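Local coordinates for regulatory protein MarR (Planctomyces limnophilus, PDB 3U2R), which probably binds DNA as a dimeric, winged helix-turn-helix transcription regulator of the MarR family, at residues Ala33-Ile38 / Gln125-Gln130; Ala46-Thr51 / Thr80-Arg85; Arg53-Val58 / Leu66-Arg71. One frame throughout, in Å; residues are numbered along the deposited sequence.

Contact 1. Residues Ala33-Ile38 / Gln125-Gln130; sequences AIEEEI and QCHERQ
In the helical part of the fold through which MarR-type proteins dimerise, Ile-34 of helix 18-40 packs against Cys-126 and Gln-130 of the long helix 110-148, and Ile-38 against Cys-126. The segments run nearly antiparallel, at 152°, their axes 9.6 Å apart. Ile-34 lies along the partner backbone: its CG2 rests 3.6 Å from Cys-126 O, while CD1 reaches to 3.7 Å from Gln-130 CA. A branched apolar residue suits this place because its two arms cover successive turns. One turn on, Ile-38 lays CG2 3.8 Å from Cys-126 CB, where a small side chain suits the close approach. Beside this apolar strip runs a polar one that reaches the second subunit. Gln-130 NE2 donates to Glu-35 OE2 (3.1 Å, 160° at the hydrogen), arriving from above the carboxylate plane, and also bonds Met-31 O; Glu-35 OE2 takes a hydrogen bond from Thr-17 OG1 of the second subunit. The glutamine's other end is held too, since His-127 ND1 points in its ring plane almost straight at Gln-130 OE1, 3.0 Å away. With both ends engaged, the amide of Gln-130 can hardly flip. The extended chain of Glu-35 passes Cys-126 SG with its CG at 3.8 Å, carrying the carboxylate to the subunit boundary, where Ala-20 of the second subunit packs on both Glu-35 and Gln-130.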
loop_
_atom_site.group_PDB
_atom_site.type_symbol
_atom_site.label_atom_id
_atom_site.label_comp_id
_atom_site.label_asym_id
_atom_site.label_seq_id
_atom_site.Cartn_x
_atom_site.Cartn_y
_atom_site.Cartn_z
ATOM N N ALA A 33 -12.550 -4.617 -14.401
ATOM C CA ALA A 33 -13.547 -5.485 -13.767
ATOM C C ALA A 33 -14.407 -4.735 -12.690
ATOM O O ALA A 33 -15.608 -4.976 -12.577
ATOM C CB ALA A 33 -12.858 -6.658 -13.136
ATOM N N ILE A 34 -13.804 -3.819 -11.948
ATOM C CA ILE A 34 -14.493 -3.112 -10.853
ATOM C C ILE A 34 -15.516 -2.159 -11.460
ATOM O O ILE A 34 -16.612 -2.045 -10.946
ATOM C CB ILE A 34 -13.469 -2.386 -9.920
ATOM C CG1 ILE A 34 -12.710 -3.455 -9.086
ATOM C CG2 ILE A 34 -14.154 -1.316 -8.994
ATOM C CD1 ILE A 34 -11.517 -2.904 -8.447
ATOM N N GLU A 35 -15.160 -1.476 -12.540
ATOM C CA GLU A 35 -16.102 -0.592 -13.266
ATOM C C GLU A 35 -17.239 -1.364 -13.889
ATOM O O GLU A 35 -18.408 -0.960 -13.821
ATOM C CB GLU A 35 -15.355 0.138 -14.375
ATOM C CG GLU A 35 -14.467 1.200 -13.814
ATOM C CD GLU A 35 -13.644 2.016 -14.778
ATOM O OE1 GLU A 35 -13.868 1.886 -16.001
ATOM O OE2 GLU A 35 -13.029 2.995 -14.287
ATOM N N GLU A 36 -16.914 -2.486 -14.511
ATOM C CA GLU A 36 -17.959 -3.304 -15.145
ATOM C C GLU A 36 -18.972 -3.715 -14.069
ATOM O O GLU A 36 -20.161 -3.484 -14.242
ATOM C CB GLU A 36 -17.337 -4.527 -15.851
ATOM C CG GLU A 36 -18.095 -5.111 -17.024
ATOM C CD GLU A 36 -17.290 -5.820 -18.122
ATOM O OE1 GLU A 36 -17.888 -6.104 -19.187
ATOM O OE2 GLU A 36 -16.102 -6.158 -17.903
ATOM N N GLU A 37 -18.504 -4.130 -12.890
ATOM C CA GLU A 37 -19.452 -4.533 -11.858
ATOM C C GLU A 37 -20.328 -3.386 -11.365
ATOM O O GLU A 37 -21.501 -3.611 -11.106
ATOM C CB GLU A 37 -18.738 -5.178 -10.706
ATOM C CG GLU A 37 -19.660 -5.976 -9.795
ATOM C CD GLU A 37 -19.771 -5.405 -8.396
ATOM O OE1 GLU A 37 -19.473 -6.145 -7.428
ATOM O OE2 GLU A 37 -20.096 -4.199 -8.273
ATOM N N ILE A 38 -19.812 -2.176 -11.250
ATOM C CA ILE A 38 -20.661 -1.095 -10.774
ATOM C C ILE A 38 -21.542 -0.615 -11.921
ATOM O O ILE A 38 -22.696 -0.350 -11.683
ATOM C CB ILE A 38 -19.911 0.100 -10.063
ATOM C CG1 ILE A 38 -20.931 1.162 -9.494
ATOM C CG2 ILE A 38 -18.955 0.816 -10.984
ATOM C CD1 ILE A 38 -21.901 0.613 -8.322
ATOM N N GLN A 125 -16.681 5.636 -5.225
ATOM C CA GLN A 125 -16.353 4.446 -4.432
ATOM C C GLN A 125 -15.696 3.392 -5.288
ATOM O O GLN A 125 -14.829 2.677 -4.824
ATOM C CB GLN A 125 -17.545 3.847 -3.742
ATOM C CG GLN A 125 -18.052 4.754 -2.640
ATOM C CD GLN A 125 -19.404 4.414 -2.072
ATOM O OE1 GLN A 125 -20.046 5.289 -1.490
ATOM N NE2 GLN A 125 -19.857 3.150 -2.144
ATOM N N CYS A 126 -16.151 3.255 -6.504
ATOM C CA CYS A 126 -15.529 2.368 -7.454
ATOM C C CYS A 126 -14.032 2.768 -7.688
ATOM O O CYS A 126 -13.192 1.882 -7.703
ATOM C CB CYS A 126 -16.355 2.357 -8.734
ATOM S SG CYS A 126 -15.441 2.177 -10.247
ATOM N N HIS A 127 -13.695 4.071 -7.758
ATOM C CA HIS A 127 -12.313 4.505 -7.946
ATOM C C HIS A 127 -11.508 4.268 -6.697
ATOM O O HIS A 127 -10.359 3.861 -6.794
ATOM C CB HIS A 127 -12.200 5.972 -8.364
ATOM C CG HIS A 127 -12.792 6.282 -9.716
ATOM N ND1 HIS A 127 -12.618 5.428 -10.825
ATOM C CD2 HIS A 127 -13.386 7.420 -10.156
ATOM C CE1 HIS A 127 -13.285 5.997 -11.805
ATOM N NE2 HIS A 127 -13.687 7.223 -11.477
ATOM N N GLU A 128 -12.120 4.399 -5.526
ATOM C CA GLU A 128 -11.451 4.062 -4.268
ATOM C C GLU A 128 -11.145 2.533 -4.190
ATOM O O GLU A 128 -10.003 2.138 -3.888
ATOM C CB GLU A 128 -12.280 4.513 -3.093
ATOM C CG GLU A 128 -12.337 6.037 -2.972
ATOM C CD GLU A 128 -13.391 6.479 -1.980
ATOM O OE1 GLU A 128 -13.847 5.605 -1.226
ATOM O OE2 GLU A 128 -13.612 7.696 -1.819
ATOM N N ARG A 129 -12.104 1.669 -4.624
ATOM C CA ARG A 129 -11.874 0.203 -4.596
ATOM C C ARG A 129 -10.821 -0.191 -5.584
ATOM O O ARG A 129 -10.016 -1.064 -5.282
ATOM C CB ARG A 129 -13.150 -0.532 -4.845
ATOM C CG ARG A 129 -14.206 -0.271 -3.688
ATOM C CD ARG A 129 -15.224 -1.389 -3.668
ATOM N NE ARG A 129 -15.963 -1.441 -4.915
ATOM C CZ ARG A 129 -16.934 -0.590 -5.274
ATOM N NH1 ARG A 129 -17.301 0.393 -4.462
ATOM N NH2 ARG A 129 -17.538 -0.716 -6.459
ATOM N N GLN A 130 -10.741 0.502 -6.717
ATOM C CA GLN A 130 -9.698 0.239 -7.741
ATOM C C GLN A 130 -8.338 0.477 -7.195
ATOM O O GLN A 130 -7.467 -0.359 -7.356
ATOM C CB GLN A 130 -9.878 1.159 -8.940
ATOM C CG GLN A 130 -11.056 0.787 -9.829
ATOM C CD GLN A 130 -11.187 1.683 -11.026
ATOM O OE1 GLN A 130 -10.946 2.882 -10.970
ATOM N NE2 GLN A 130 -11.710 1.159 -12.113
#

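Contact 2. Residues Ala46-Thr51 / Thr80-Arg85; sequences AQQYNT and TRLIDR
Leu-82 swings its CG anti to the backbone N (chi1 174°), a torsion that carries its two methyls out between Gln-47, Gln-48 and Thr-51 of helix 46-58. Gln-48 instead sets CG opposite its own carbonyl carbon and continues extended, which carries its amide past the leucine toward Leu-82 O and Arg-85. The two side chains slide by one another in opposite senses, Gln-48 CG lying 3.7 Å from Leu-82 CG. Beyond them Gln-48 NE2 makes a weak but fairly straight hydrogen bond to Leu-82 O (3.3 Å, 166°). The far side of the amide is fixed as well, because Gln-48 OE1 accepts from the backbone N of Ser-45, just ahead of its helix. A long amide fits here: its CG methylene lies against the leucine while its polar end bonds backbone both in helix 78-88 and just before its own helix. Arg-85 crosses Gln-48 at about a right angle and lays one guanidinium face over NE2, which sits near the rim, 3.6 Å above the plane. Round the leucine, CD1 meets Gln-47 OE1 at 3.3 Å and CD2 lies 3.6 Å from Thr-51 OG1. That hydroxyl is already occupied, donating to Gln-47 O at 2.8 Å; a threonine can thus sit against a leucine methyl, its polar atom satisfied within its own helix. Leu-72 covers Gln-47 and Thr-51 from the loop, and Ile-83 turns to Ile-68 of helix 65-71. Crossing at 75°, the segments pack the first helix of the winged helix-turn-helix core against the inner side of helix 78-88, which, by its place in the fold, is probably the DNA-recognition helix.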
loop_
_atom_site.group_PDB
_atom_site.type_symbol
_atom_site.label_atom_id
_atom_site.label_comp_id
_atom_site.label_asym_id
_atom_site.label_seq_id
_atom_site.Cartn_x
_atom_site.Cartn_y
_atom_site.Cartn_z
ATOM N N ALA A 46 -18.864 1.342 -19.293
ATOM C CA ALA A 46 -18.021 2.482 -19.022
ATOM C C ALA A 46 -18.019 3.425 -20.233
ATOM O O ALA A 46 -17.981 4.631 -20.035
ATOM C CB ALA A 46 -16.598 2.029 -18.689
ATOM N N GLN A 47 -18.115 2.882 -21.472
ATOM C CA GLN A 47 -18.114 3.708 -22.683
ATOM C C GLN A 47 -19.406 4.527 -22.741
ATOM O O GLN A 47 -19.368 5.666 -23.195
ATOM C CB GLN A 47 -17.914 2.878 -23.968
ATOM C CG GLN A 47 -17.406 3.719 -25.115
ATOM C CD GLN A 47 -17.016 2.907 -26.346
ATOM O OE1 GLN A 47 -17.712 1.963 -26.760
ATOM N NE2 GLN A 47 -15.914 3.289 -26.996
ATOM N N GLN A 48 -20.520 3.966 -22.229
ATOM C CA GLN A 48 -21.795 4.710 -22.134
ATOM C C GLN A 48 -21.695 5.796 -21.069
ATOM O O GLN A 48 -22.101 6.910 -21.319
ATOM C CB GLN A 48 -22.966 3.803 -21.857
ATOM C CG GLN A 48 -23.409 3.023 -23.084
ATOM C CD GLN A 48 -24.493 2.038 -22.736
ATOM O OE1 GLN A 48 -24.391 1.299 -21.784
ATOM N NE2 GLN A 48 -25.505 1.918 -23.537
ATOM N N TYR A 49 -21.052 5.510 -19.928
ATOM C CA TYR A 49 -20.832 6.521 -18.888
ATOM C C TYR A 49 -19.973 7.661 -19.463
ATOM O O TYR A 49 -20.267 8.839 -19.227
ATOM C CB TYR A 49 -20.155 5.850 -17.671
ATOM C CG TYR A 49 -19.748 6.819 -16.569
ATOM C CD1 TYR A 49 -20.673 7.292 -15.659
ATOM C CD2 TYR A 49 -18.440 7.247 -16.444
ATOM C CE1 TYR A 49 -20.328 8.235 -14.694
ATOM C CE2 TYR A 49 -18.064 8.138 -15.438
ATOM C CZ TYR A 49 -19.013 8.602 -14.538
ATOM O OH TYR A 49 -18.723 9.505 -13.544
ATOM N N ASN A 50 -18.895 7.285 -20.216
ATOM C CA ASN A 50 -17.954 8.220 -20.837
ATOM C C ASN A 50 -18.673 9.100 -21.879
ATOM O O ASN A 50 -18.487 10.294 -21.879
ATOM C CB ASN A 50 -16.798 7.487 -21.464
ATOM C CG ASN A 50 -15.831 6.923 -20.465
ATOM O OD1 ASN A 50 -15.835 7.255 -19.289
ATOM N ND2 ASN A 50 -14.879 6.197 -20.952
ATOM N N THR A 51 -19.611 8.549 -22.614
ATOM C CA THR A 51 -20.469 9.335 -23.535
ATOM C C THR A 51 -21.363 10.295 -22.746
ATOM O O THR A 51 -21.408 11.497 -23.022
ATOM C CB THR A 51 -21.297 8.381 -24.388
ATOM O OG1 THR A 51 -20.416 7.497 -25.096
ATOM C CG2 THR A 51 -22.172 9.096 -25.355
ATOM N N THR A 80 -22.995 4.100 -32.307
ATOM C CA THR A 80 -24.393 4.343 -32.688
ATOM C C THR A 80 -25.293 3.344 -31.952
ATOM O O THR A 80 -26.313 3.767 -31.448
ATOM C CB THR A 80 -24.580 4.306 -34.204
ATOM O OG1 THR A 80 -23.820 5.403 -34.738
ATOM C CG2 THR A 80 -26.109 4.392 -34.628
ATOM N N ARG A 81 -24.900 2.057 -31.842
ATOM C CA ARG A 81 -25.708 1.080 -31.089
ATOM C C ARG A 81 -25.731 1.482 -29.598
ATOM O O ARG A 81 -26.771 1.496 -28.938
ATOM C CB ARG A 81 -25.154 -0.352 -31.257
ATOM C CG ARG A 81 -25.653 -1.057 -32.516
ATOM C CD ARG A 81 -24.744 -2.212 -32.961
ATOM N NE ARG A 81 -24.874 -3.416 -32.126
ATOM C CZ ARG A 81 -25.814 -4.356 -32.255
ATOM N NH1 ARG A 81 -26.761 -4.244 -33.185
ATOM N NH2 ARG A 81 -25.821 -5.411 -31.444
ATOM N N LEU A 82 -24.550 1.812 -29.100
ATOM C CA LEU A 82 -24.295 2.326 -27.756
ATOM C C LEU A 82 -25.260 3.511 -27.457
ATOM O O LEU A 82 -25.956 3.487 -26.456
ATOM C CB LEU A 82 -22.827 2.748 -27.744
ATOM C CG LEU A 82 -22.222 3.443 -26.581
ATOM C CD1 LEU A 82 -20.705 3.264 -26.611
ATOM C CD2 LEU A 82 -22.499 4.942 -26.595
ATOM N N ILE A 83 -25.334 4.490 -28.365
ATOM C CA ILE A 83 -26.166 5.671 -28.205
ATOM C C ILE A 83 -27.643 5.280 -28.351
ATOM O O ILE A 83 -28.457 5.867 -27.652
ATOM C CB ILE A 83 -25.729 6.809 -29.201
ATOM C CG1 ILE A 83 -24.429 7.458 -28.703
ATOM C CG2 ILE A 83 -26.801 7.946 -29.364
ATOM C CD1 ILE A 83 -23.771 8.319 -29.712
ATOM N N ASP A 84 -27.987 4.318 -29.253
ATOM C CA ASP A 84 -29.348 3.799 -29.437
ATOM C C ASP A 84 -29.909 3.357 -28.094
ATOM O O ASP A 84 -31.053 3.645 -27.798
ATOM C CB ASP A 84 -29.385 2.553 -30.390
ATOM C CG ASP A 84 -29.203 2.727 -31.890
ATOM O OD1 ASP A 84 -29.156 3.898 -32.360
ATOM O OD2 ASP A 84 -29.153 1.674 -32.616
ATOM N N ARG A 85 -29.113 2.600 -27.311
ATOM C CA ARG A 85 -29.529 2.136 -25.984
ATOM C C ARG A 85 -29.795 3.318 -25.080
ATOM O O ARG A 85 -30.821 3.344 -24.397
ATOM C CB ARG A 85 -28.460 1.224 -25.348
ATOM C CG ARG A 85 -28.402 -0.162 -25.994
ATOM C CD ARG A 85 -27.370 -1.050 -25.317
ATOM N NE ARG A 85 -26.028 -0.875 -25.879
ATOM C CZ ARG A 85 -24.903 -1.332 -25.329
ATOM N NH1 ARG A 85 -24.936 -1.998 -24.174
ATOM N NH2 ARG A 85 -23.734 -1.113 -25.921
#

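Contact 3. Residues Arg53-Val58 / Leu66-Arg71; sequences RLLRSV and LQIADR
Leu-54, Arg-71 and Ile-68 carry most of this contact, with Leu-55 behind them. Leu-54 points across from helix 46-58, its first torsion extended (chi1 178°), which sends CG away from the backbone N and splits the methyls between the two partners. CD1 sits over one face of the Arg-71 guanidinium, 3.5 Å from NH1 and offset toward the rim; CD2 lies 3.9 Å from Arg-71 CB and 4.2 Å from Ile-68 CG2. Arginine suits this exposed margin because its chain, kinked twice, folds back over the leucine while the charged group stays at the surface. These helices are the first two of the three-helix core in the winged helix-turn-helix fold; the second, helix 65-71, also opens the helix-turn-helix itself. Their axes stand 11.4 Å apart at 116°, a separation bridged by side chains. Deeper in, Ile-68 CD1 touches Leu-55 CD2 at 3.9 Å, the two chains roughly perpendicular, and Val-106 of strand 103-108 packs on both. Met-63 lies against Leu-54, Ile-68 and Arg-71. An alanine in place of Leu-54 lacks both methyls and would probably leave the Arg-71 guanidinium freer to turn and a gap beside Ile-68.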
loop_
_atom_site.group_PDB
_atom_site.type_symbol
_atom_site.label_atom_id
_atom_site.label_comp_id
_atom_site.label_asym_id
_atom_site.label_seq_id
_atom_site.Cartn_x
_atom_site.Cartn_y
_atom_site.Cartn_z
ATOM N N ARG A 53 -20.887 11.551 -19.769
ATOM C CA ARG A 53 -20.034 12.593 -19.152
ATOM C C ARG A 53 -19.579 13.618 -20.172
ATOM O O ARG A 53 -19.458 14.799 -19.864
ATOM C CB ARG A 53 -18.785 11.966 -18.510
ATOM C CG ARG A 53 -18.986 11.341 -17.138
ATOM C CD ARG A 53 -18.709 12.334 -16.036
ATOM N NE ARG A 53 -17.379 12.961 -16.112
ATOM C CZ ARG A 53 -16.230 12.426 -15.694
ATOM N NH1 ARG A 53 -16.206 11.215 -15.156
ATOM N NH2 ARG A 53 -15.095 13.103 -15.816
ATOM N N LEU A 54 -19.236 13.140 -21.356
ATOM C CA LEU A 54 -18.814 14.008 -22.464
ATOM C C LEU A 54 -20.007 14.903 -22.867
ATOM O O LEU A 54 -19.836 16.107 -23.051
ATOM C CB LEU A 54 -18.353 13.117 -23.637
ATOM C CG LEU A 54 -17.900 13.756 -24.930
ATOM C CD1 LEU A 54 -16.641 14.618 -24.721
ATOM C CD2 LEU A 54 -17.559 12.692 -25.938
ATOM N N LEU A 55 -21.233 14.343 -22.905
ATOM C CA LEU A 55 -22.362 15.181 -23.277
ATOM C C LEU A 55 -22.721 16.187 -22.184
ATOM O O LEU A 55 -23.253 17.249 -22.505
ATOM C CB LEU A 55 -23.592 14.356 -23.715
ATOM C CG LEU A 55 -23.346 13.492 -24.946
ATOM C CD1 LEU A 55 -24.571 12.693 -25.297
ATOM C CD2 LEU A 55 -22.894 14.312 -26.112
ATOM N N ARG A 56 -22.429 15.889 -20.933
ATOM C CA ARG A 56 -22.646 16.839 -19.829
ATOM C C ARG A 56 -21.756 18.062 -19.975
ATOM O O ARG A 56 -22.219 19.158 -19.691
ATOM C CB ARG A 56 -22.407 16.190 -18.442
ATOM C CG ARG A 56 -22.662 17.196 -17.268
ATOM C CD ARG A 56 -22.912 16.576 -15.897
ATOM N NE ARG A 56 -21.877 15.633 -15.435
ATOM C CZ ARG A 56 -21.942 14.931 -14.287
ATOM N NH1 ARG A 56 -20.980 14.071 -13.967
ATOM N NH2 ARG A 56 -22.983 15.074 -13.462
ATOM N N SER A 57 -20.504 17.889 -20.474
ATOM C CA SER A 57 -19.552 19.000 -20.620
ATOM C C SER A 57 -19.995 20.048 -21.626
ATOM O O SER A 57 -19.476 21.155 -21.574
ATOM C CB SER A 57 -18.160 18.490 -21.002
ATOM O OG SER A 57 -18.106 17.970 -22.325
ATOM N N VAL A 58 -20.920 19.722 -22.536
ATOM C CA VAL A 58 -21.453 20.673 -23.525
ATOM C C VAL A 58 -22.970 20.955 -23.286
ATOM O O VAL A 58 -23.495 21.874 -23.906
ATOM C CB VAL A 58 -21.167 20.184 -24.974
ATOM C CG1 VAL A 58 -19.658 20.032 -25.194
ATOM C CG2 VAL A 58 -21.875 18.856 -25.290
ATOM N N LEU A 66 -20.006 11.703 -34.877
ATOM C CA LEU A 66 -18.601 11.558 -35.272
ATOM C C LEU A 66 -17.637 12.228 -34.289
ATOM O O LEU A 66 -16.553 11.671 -34.045
ATOM C CB LEU A 66 -18.366 12.154 -36.659
ATOM C CG LEU A 66 -18.899 11.344 -37.852
ATOM C CD1 LEU A 66 -18.576 12.038 -39.133
ATOM C CD2 LEU A 66 -18.303 9.903 -37.866
ATOM N N GLN A 67 -18.004 13.434 -33.757
ATOM C CA GLN A 67 -17.153 14.149 -32.795
ATOM C C GLN A 67 -17.132 13.408 -31.446
ATOM O O GLN A 67 -16.105 13.408 -30.768
ATOM C CB GLN A 67 -17.578 15.612 -32.623
ATOM C CG GLN A 67 -16.682 16.396 -31.630
ATOM C CD GLN A 67 -16.891 17.911 -31.621
ATOM O OE1 GLN A 67 -17.863 18.440 -31.051
ATOM N NE2 GLN A 67 -15.946 18.659 -32.194
ATOM N N ILE A 68 -18.253 12.755 -31.061
ATOM C CA ILE A 68 -18.298 11.928 -29.843
ATOM C C ILE A 68 -17.257 10.819 -30.006
ATOM O O ILE A 68 -16.423 10.634 -29.135
ATOM C CB ILE A 68 -19.705 11.326 -29.593
ATOM C CG1 ILE A 68 -20.759 12.419 -29.193
ATOM C CG2 ILE A 68 -19.639 10.172 -28.562
ATOM C CD1 ILE A 68 -22.134 11.926 -29.111
ATOM N N ALA A 69 -17.327 10.084 -31.130
ATOM C CA ALA A 69 -16.410 8.986 -31.399
ATOM C C ALA A 69 -14.953 9.493 -31.402
ATOM O O ALA A 69 -14.120 8.938 -30.719
ATOM C CB ALA A 69 -16.748 8.350 -32.734
ATOM N N ASP A 70 -14.693 10.630 -32.063
ATOM C CA ASP A 70 -13.355 11.215 -32.104
ATOM C C ASP A 70 -12.843 11.583 -30.673
ATOM O O ASP A 70 -11.695 11.270 -30.362
ATOM C CB ASP A 70 -13.351 12.442 -33.042
ATOM C CG ASP A 70 -12.044 13.196 -33.048
ATOM O OD1 ASP A 70 -11.970 14.257 -32.387
ATOM O OD2 ASP A 70 -11.078 12.706 -33.681
ATOM N N ARG A 71 -13.696 12.177 -29.802
ATOM C CA ARG A 71 -13.285 12.584 -28.443
ATOM C C ARG A 71 -13.105 11.383 -27.482
ATOM O O ARG A 71 -12.281 11.445 -26.551
ATOM C CB ARG A 71 -14.284 13.570 -27.838
ATOM C CG ARG A 71 -14.179 14.976 -28.419
ATOM C CD ARG A 71 -13.139 15.814 -27.706
ATOM N NE ARG A 71 -13.501 16.163 -26.328
ATOM C CZ ARG A 71 -14.329 17.147 -25.967
ATOM N NH1 ARG A 71 -14.570 17.383 -24.682
ATOM N NH2 ARG A 71 -14.933 17.896 -26.891
#

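From the N terminus the chain runs through helix 18-40, whose later turns join helix 110-148 in contact 1, closing the widest loop around the whole winged helix-turn-helix part. Within that loop helix 46-58 follows at once; its first turns meet helix 78-88 in contact 2, and its later turns meet helix 65-71 in contact 3, the shortest closure, lying within that of contact 2. The three loops therefore nest without crossing. Contacts 2 and 3 share helix 46-58 and merge where Ile-68 packs on Ile-83 and Thr-51, making one three-helix core. Contact 1 meets contact 2 through Glu-35 and Ala-46, joining that core to the dimerisation helices; both contacts also touch the second subunit.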